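Side-chain contacts in methionine-binding lipoprotein MetQ (Bacillus subtilis subsp. subtilis, PDB 4GOT), which probably binds methionine and passes it to the membrane permease of the MetNPQ ABC transporter, and is also involved in methionine sulfoxide transport: residues A[118-123]-A[174-179]; A[141-146]-A[153-158]. All coordinates share one frame; numbering follows the deposited sequence. Where two conformers were deposited one is given.

Overall arrangement
From the N terminus the chain builds much of the six-stranded sheet before it reaches the five-stranded sheet to which both contacts belong. Contact 1 closes the wide loop, packing helix 117-126 against the later strand 174-177 of that sheet. Within this span lies contact 2, a tighter closure with six residues between its segments: the turn 141-146, which leads into strand 146-148, folds back on the outermost strand 154-158. The two centres are about 11 Å apart, and Leu121 of the helix joins them, its CD1 lying 3.5 Å from Thr142 C. Helix 117-126 thus sits between strand 174-177 and the turn 141-146, with the selenomethionine bound beside contact 1.

Contact 1 (A[118-123]-A[174-179]); sequences GRMLAM and AVFINV. With MSE (selenomethionine), chain B.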
loop_
_atom_site.group_PDB
_atom_site.type_symbol
_atom_site.label_atom_id
_atom_site.label_comp_id
_atom_site.label_asym_id
_atom_site.label_seq_id
_atom_site.Cartn_x
_atom_site.Cartn_y
_atom_site.Cartn_z
ATOM N N GLY A 118 1.341 -2.125 -12.768
ATOM C CA GLY A 118 1.819 -0.897 -13.420
ATOM C C GLY A 118 2.729 -0.057 -12.511
ATOM O O GLY A 118 3.700 0.561 -12.970
ATOM N N ARG A 119 2.443 -0.060 -11.209
ATOM C CA ARG A 119 3.252 0.696 -10.218
ATOM C C ARG A 119 4.718 0.185 -10.197
ATOM O O ARG A 119 5.654 0.945 -10.229
ATOM C CB ARG A 119 2.628 0.551 -8.829
ATOM C CG ARG A 119 3.219 1.449 -7.764
ATOM C CD ARG A 119 2.583 1.210 -6.401
ATOM N NE ARG A 119 3.064 2.221 -5.473
ATOM C CZ ARG A 119 2.812 2.237 -4.165
ATOM N NH1 ARG A 119 2.071 1.298 -3.572
ATOM N NH2 ARG A 119 3.330 3.224 -3.436
HETATM N N MSE A 120 4.876 -1.131 -10.099
HETATM C CA MSE A 120 6.178 -1.812 -10.207
HETATM C C MSE A 120 6.908 -1.584 -11.524
HETATM O O MSE A 120 8.074 -1.157 -11.544
HETATM C CB MSE A 120 5.963 -3.324 -9.984
HETATM C CG MSE A 120 5.451 -3.600 -8.608
HETATM SE SE MSE A 120 4.986 -5.448 -8.351
HETATM C CE MSE A 120 3.039 -5.576 -8.384
ATOM N N LEU A 121 6.227 -1.813 -12.642
ATOM C CA LEU A 121 6.862 -1.642 -13.936
ATOM C C LEU A 121 7.289 -0.187 -14.207
ATOM O O LEU A 121 8.277 0.043 -14.922
ATOM C CB LEU A 121 5.952 -2.175 -15.073
ATOM C CG LEU A 121 5.639 -3.674 -14.966
ATOM C CD1 LEU A 121 4.770 -4.065 -16.148
ATOM C CD2 LEU A 121 6.887 -4.562 -14.838
ATOM N N ALA A 122 6.567 0.770 -13.620
ATOM C CA ALA A 122 6.815 2.201 -13.859
ATOM C C ALA A 122 8.146 2.579 -13.215
ATOM O O ALA A 122 8.865 3.418 -13.745
ATOM C CB ALA A 122 5.686 3.071 -13.312
HETATM N N MSE A 123 8.462 1.952 -12.084
HETATM C CA MSE A 123 9.769 2.142 -11.440
HETATM C C MSE A 123 10.919 1.629 -12.288
HETATM O O MSE A 123 11.966 2.247 -12.324
HETATM C CB MSE A 123 9.825 1.443 -10.080
HETATM C CG MSE A 123 9.012 2.177 -9.047
HETATM SE SE MSE A 123 9.178 1.401 -7.303
HETATM C CE MSE A 123 10.936 2.158 -6.838
ATOM N N ALA A 174 16.551 -8.617 -7.575
ATOM C CA ALA A 174 15.922 -7.409 -7.057
ATOM C C ALA A 174 14.471 -7.772 -6.737
ATOM O O ALA A 174 13.863 -8.634 -7.405
ATOM C CB ALA A 174 15.994 -6.262 -8.084
ATOM N N VAL A 175 13.942 -7.158 -5.684
ATOM C CA VAL A 175 12.630 -7.572 -5.096
ATOM C C VAL A 175 11.801 -6.359 -4.677
ATOM O O VAL A 175 12.318 -5.457 -3.992
ATOM C CB VAL A 175 12.818 -8.498 -3.850
ATOM C CG1 VAL A 175 11.445 -8.914 -3.320
ATOM C CG2 VAL A 175 13.687 -9.711 -4.181
ATOM N N PHE A 176 10.533 -6.307 -5.133
ATOM C CA PHE A 176 9.576 -5.258 -4.704
ATOM C C PHE A 176 8.982 -5.595 -3.344
ATOM O O PHE A 176 8.543 -6.731 -3.137
ATOM C CB PHE A 176 8.436 -5.059 -5.711
ATOM C CG PHE A 176 8.865 -4.348 -6.980
ATOM C CD1 PHE A 176 9.360 -5.075 -8.056
ATOM C CD2 PHE A 176 8.759 -2.978 -7.107
ATOM C CE1 PHE A 176 9.778 -4.440 -9.238
ATOM C CE2 PHE A 176 9.161 -2.334 -8.287
ATOM C CZ PHE A 176 9.665 -3.064 -9.354
ATOM N N ILE A 177 8.997 -4.628 -2.421
ATOM C CA ILE A 177 8.354 -4.806 -1.087
ATOM C C ILE A 177 7.548 -3.509 -0.774
ATOM O O ILE A 177 8.090 -2.372 -0.813
ATOM C CB ILE A 177 9.357 -5.100 0.075
ATOM C CG1 ILE A 177 10.465 -6.097 -0.342
ATOM C CG2 ILE A 177 8.604 -5.634 1.292
ATOM C CD1 ILE A 177 11.558 -6.329 0.698
ATOM N N ASN A 178 6.264 -3.682 -0.472
ATOM C CA ASN A 178 5.386 -2.581 -0.058
ATOM C C ASN A 178 5.896 -2.088 1.295
ATOM O O ASN A 178 6.250 -2.915 2.132
ATOM C CB ASN A 178 3.943 -3.075 0.135
ATOM C CG ASN A 178 3.270 -3.524 -1.165
ATOM O OD1 ASN A 178 2.699 -2.710 -1.890
ATOM N ND2 ASN A 178 3.347 -4.802 -1.464
ATOM N N VAL A 179 5.878 -0.776 1.533
ATOM C CA VAL A 179 6.384 -0.225 2.806
ATOM C C VAL A 179 5.768 -0.924 4.055
ATOM O O VAL A 179 6.475 -1.212 5.007
ATOM C CB VAL A 179 6.183 1.307 2.910
ATOM C CG1 VAL A 179 6.597 1.799 4.312
ATOM C CG2 VAL A 179 6.903 2.070 1.781
HETATM N N MSE B 300 0.165 -0.136 2.049
HETATM C CA MSE B 300 0.419 -0.665 0.676
HETATM C C MSE B 300 1.156 0.363 -0.247
HETATM O O MSE B 300 0.702 1.475 -0.297
HETATM O OXT MSE B 300 2.151 0.131 -0.979
HETATM C CB MSE B 300 -0.932 -1.019 0.033
HETATM C CG MSE B 300 -0.863 -1.833 -1.220
HETATM SE SE MSE B 300 -2.627 -2.057 -2.093
HETATM C CE MSE B 300 -3.400 -3.511 -0.795
#
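Met120, a selenomethionine, lies over one face of the Phe176 ring. Its CB stands 3.8 Å from the ring centroid, 14° off the normal, a CH-pi contact, and CG carries the cover on to Phe176 CD2 at 3.7 Å. Beyond CG the chain begins to leave the ring, but SE, 4.6 Å from the Phe176 centroid, is still over the same face and adds a Met-aromatic contact. Met123, also a selenomethionine, approaches differently: its SE lies at the edge of the ring, 3.9 Å from Phe176 CE2, a second Met-aromatic contact. One aromatic side chain from the strand therefore meets two successive turns of the helix, and the Phe89 ring meets the same ring with its plane inclined.

Arg119 heads for the ligand. Its chain is extended throughout, CG lying anti to the backbone N (chi1 -171°), and this carries the guanidinium to the carboxylate of the bound selenomethionine. NH1 gives OXT a bent hydrogen bond of 2.8 Å, 137° at the hydrogen, with OXT at the edge of the guanidinium. Salt bridges from NH1 to Glu116 and from NH2 to Glu197 help fix the group's rotation. Asn178, just beyond the strand, borders the same carboxylate. Helix-on-sheet packing here leads directly into the amino-acid pocket of a periplasmic-binding-protein fold.

Contact 2 (A[141-146]-A[153-158]); sequences ATLKDI and LEFKKV
The Phe155 ring takes a methyl of Leu143 on one face: Leu143 CD2 sits 3.7 Å from the ring centroid, 15° off the normal, in a CH-pi contact. The methyl is displaced toward the rim, and its closest ring atom is Phe155 CD2 at 3.6 Å. Ile146 comes obliquely to the far end of the ring, its CD1 3.7 Å from Phe155 CE2 and nearly as close to CZ. Leu143 starts out toward the strand, and with CG beside the backbone N (chi1 -71°) its two methyls divide the work. While CD2 rests on the ring, CD1 meets the aliphatic part of Lys157 tip to tip, 4.0 Å from Lys157 CE. The lysine chain is extended as far as CE, the atom that touches Leu143.

On the turn side, Thr142 N gives Asp145 OD2 a nearly straight hydrogen bond of 2.9 Å, 171° at the hydrogen, which reaches the carboxylate oxygen on its anti side. With the backbone bond from Asp145 N to Thr142 O, this ties together the short 3-10 turn that presents Leu143. Helix 117-126 fills in beside the pair, Leu121 touching Leu143 and Leu124 touching Phe155. The contact is apolar packing at the protein surface, joining a 3-10 turn to the edge strand 154-158 of the five-stranded sheet in an alpha/beta binding-protein fold.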
loop_
_atom_site.group_PDB
_atom_site.type_symbol
_atom_site.label_atom_id
_atom_site.label_comp_id
_atom_site.label_asym_id
_atom_site.label_seq_id
_atom_site.Cartn_x
_atom_site.Cartn_y
_atom_site.Cartn_z
ATOM N N ALA A 141 -0.999 -0.703 -16.705
ATOM C CA ALA A 141 0.033 -1.483 -17.402
ATOM C C ALA A 141 0.252 -2.846 -16.774
ATOM O O ALA A 141 0.306 -2.965 -15.544
ATOM C CB ALA A 141 1.364 -0.731 -17.412
ATOM N N THR A 142 0.435 -3.855 -17.617
ATOM C CA THR A 142 0.931 -5.166 -17.152
ATOM C C THR A 142 2.201 -5.590 -17.915
ATOM O O THR A 142 2.714 -4.876 -18.834
ATOM C CB THR A 142 -0.173 -6.285 -17.233
ATOM O OG1 THR A 142 -0.529 -6.564 -18.597
ATOM C CG2 THR A 142 -1.449 -5.898 -16.396
ATOM N N LEU A 143 2.687 -6.774 -17.585
ATOM C CA LEU A 143 3.815 -7.382 -18.322
ATOM C C LEU A 143 3.562 -7.480 -19.823
ATOM O O LEU A 143 4.500 -7.299 -20.602
ATOM C CB LEU A 143 4.192 -8.782 -17.741
ATOM C CG LEU A 143 4.875 -8.861 -16.347
ATOM C CD1 LEU A 143 5.124 -10.313 -15.926
ATOM C CD2 LEU A 143 6.180 -8.104 -16.268
ATOM N N LYS A 144 2.313 -7.741 -20.241
ATOM C CA LYS A 144 1.967 -7.745 -21.681
ATOM C C LYS A 144 2.318 -6.413 -22.359
ATOM O O LYS A 144 2.456 -6.374 -23.553
ATOM C CB LYS A 144 0.465 -8.005 -21.900
ATOM C CG LYS A 144 0.053 -9.474 -21.869
ATOM C CD LYS A 144 -1.459 -9.646 -21.991
ATOM C CE LYS A 144 -1.895 -11.071 -21.655
ATOM N NZ LYS A 144 -3.382 -11.240 -21.627
ATOM N N ASP A 145 2.466 -5.334 -21.592
ATOM C CA ASP A 145 2.668 -3.989 -22.150
ATOM C C ASP A 145 4.138 -3.553 -22.283
ATOM O O ASP A 145 4.404 -2.461 -22.778
ATOM C CB ASP A 145 1.861 -2.965 -21.336
ATOM C CG ASP A 145 0.354 -3.200 -21.427
ATOM O OD1 ASP A 145 -0.153 -3.302 -22.572
ATOM O OD2 ASP A 145 -0.338 -3.239 -20.372
ATOM N N ILE A 146 5.080 -4.408 -21.867
ATOM C CA ILE A 146 6.516 -4.147 -22.089
ATOM C C ILE A 146 6.856 -4.079 -23.602
ATOM O O ILE A 146 6.603 -5.005 -24.361
ATOM C CB ILE A 146 7.439 -5.154 -21.342
ATOM C CG1 ILE A 146 7.276 -5.002 -19.815
ATOM C CG2 ILE A 146 8.899 -4.933 -21.739
ATOM C CD1 ILE A 146 7.872 -6.129 -18.959
ATOM N N LEU A 153 15.293 -8.970 -18.796
ATOM C CA LEU A 153 14.910 -9.227 -17.429
ATOM C C LEU A 153 13.850 -10.314 -17.466
ATOM O O LEU A 153 13.065 -10.367 -18.419
ATOM C CB LEU A 153 14.406 -7.925 -16.765
ATOM C CG LEU A 153 15.415 -6.766 -16.687
ATOM C CD1 LEU A 153 14.785 -5.502 -16.129
ATOM C CD2 LEU A 153 16.591 -7.170 -15.814
ATOM N N GLU A 154 13.885 -11.211 -16.469
ATOM C CA GLU A 154 12.864 -12.224 -16.263
ATOM C C GLU A 154 12.090 -11.877 -14.969
ATOM O O GLU A 154 12.675 -11.317 -14.022
ATOM C CB GLU A 154 13.547 -13.602 -16.187
ATOM C CG GLU A 154 14.288 -13.980 -17.480
ATOM C CD GLU A 154 15.336 -15.070 -17.290
ATOM O OE1 GLU A 154 15.389 -15.682 -16.200
ATOM O OE2 GLU A 154 16.112 -15.321 -18.233
ATOM N N PHE A 155 10.799 -12.198 -14.914
ATOM C CA PHE A 155 9.972 -11.786 -13.787
ATOM C C PHE A 155 9.353 -12.992 -13.092
ATOM O O PHE A 155 8.925 -13.931 -13.761
ATOM C CB PHE A 155 8.874 -10.820 -14.220
ATOM C CG PHE A 155 9.387 -9.612 -14.986
ATOM C CD1 PHE A 155 9.747 -8.453 -14.327
ATOM C CD2 PHE A 155 9.476 -9.641 -16.353
ATOM C CE1 PHE A 155 10.214 -7.330 -15.022
ATOM C CE2 PHE A 155 9.947 -8.526 -17.059
ATOM C CZ PHE A 155 10.319 -7.372 -16.388
ATOM N N LYS A 156 9.311 -12.937 -11.761
ATOM C CA LYS A 156 8.629 -13.933 -10.934
ATOM C C LYS A 156 7.614 -13.167 -10.062
ATOM O O LYS A 156 7.726 -11.964 -9.896
ATOM C CB LYS A 156 9.634 -14.662 -10.023
ATOM C CG LYS A 156 10.801 -15.377 -10.702
ATOM C CD LYS A 156 10.404 -16.769 -11.160
ATOM C CE LYS A 156 11.610 -17.642 -11.529
ATOM N NZ LYS A 156 12.197 -18.338 -10.335
ATOM N N LYS A 157 6.621 -13.855 -9.498
ATOM C CA LYS A 157 5.651 -13.182 -8.648
ATOM C C LYS A 157 5.548 -13.886 -7.326
ATOM O O LYS A 157 5.443 -15.105 -7.306
ATOM C CB LYS A 157 4.264 -13.124 -9.305
ATOM C CG LYS A 157 4.196 -12.187 -10.479
ATOM C CD LYS A 157 3.104 -12.596 -11.448
ATOM C CE LYS A 157 3.227 -11.859 -12.779
ATOM N NZ LYS A 157 2.369 -10.661 -12.690
ATOM N N VAL A 158 5.616 -13.098 -6.249
ATOM C CA VAL A 158 5.491 -13.600 -4.875
ATOM C C VAL A 158 4.385 -12.809 -4.160
ATOM O O VAL A 158 4.193 -11.628 -4.420
ATOM C CB VAL A 158 6.842 -13.460 -4.126
ATOM C CG1 VAL A 158 6.718 -13.823 -2.647
ATOM C CG2 VAL A 158 7.913 -14.347 -4.804
#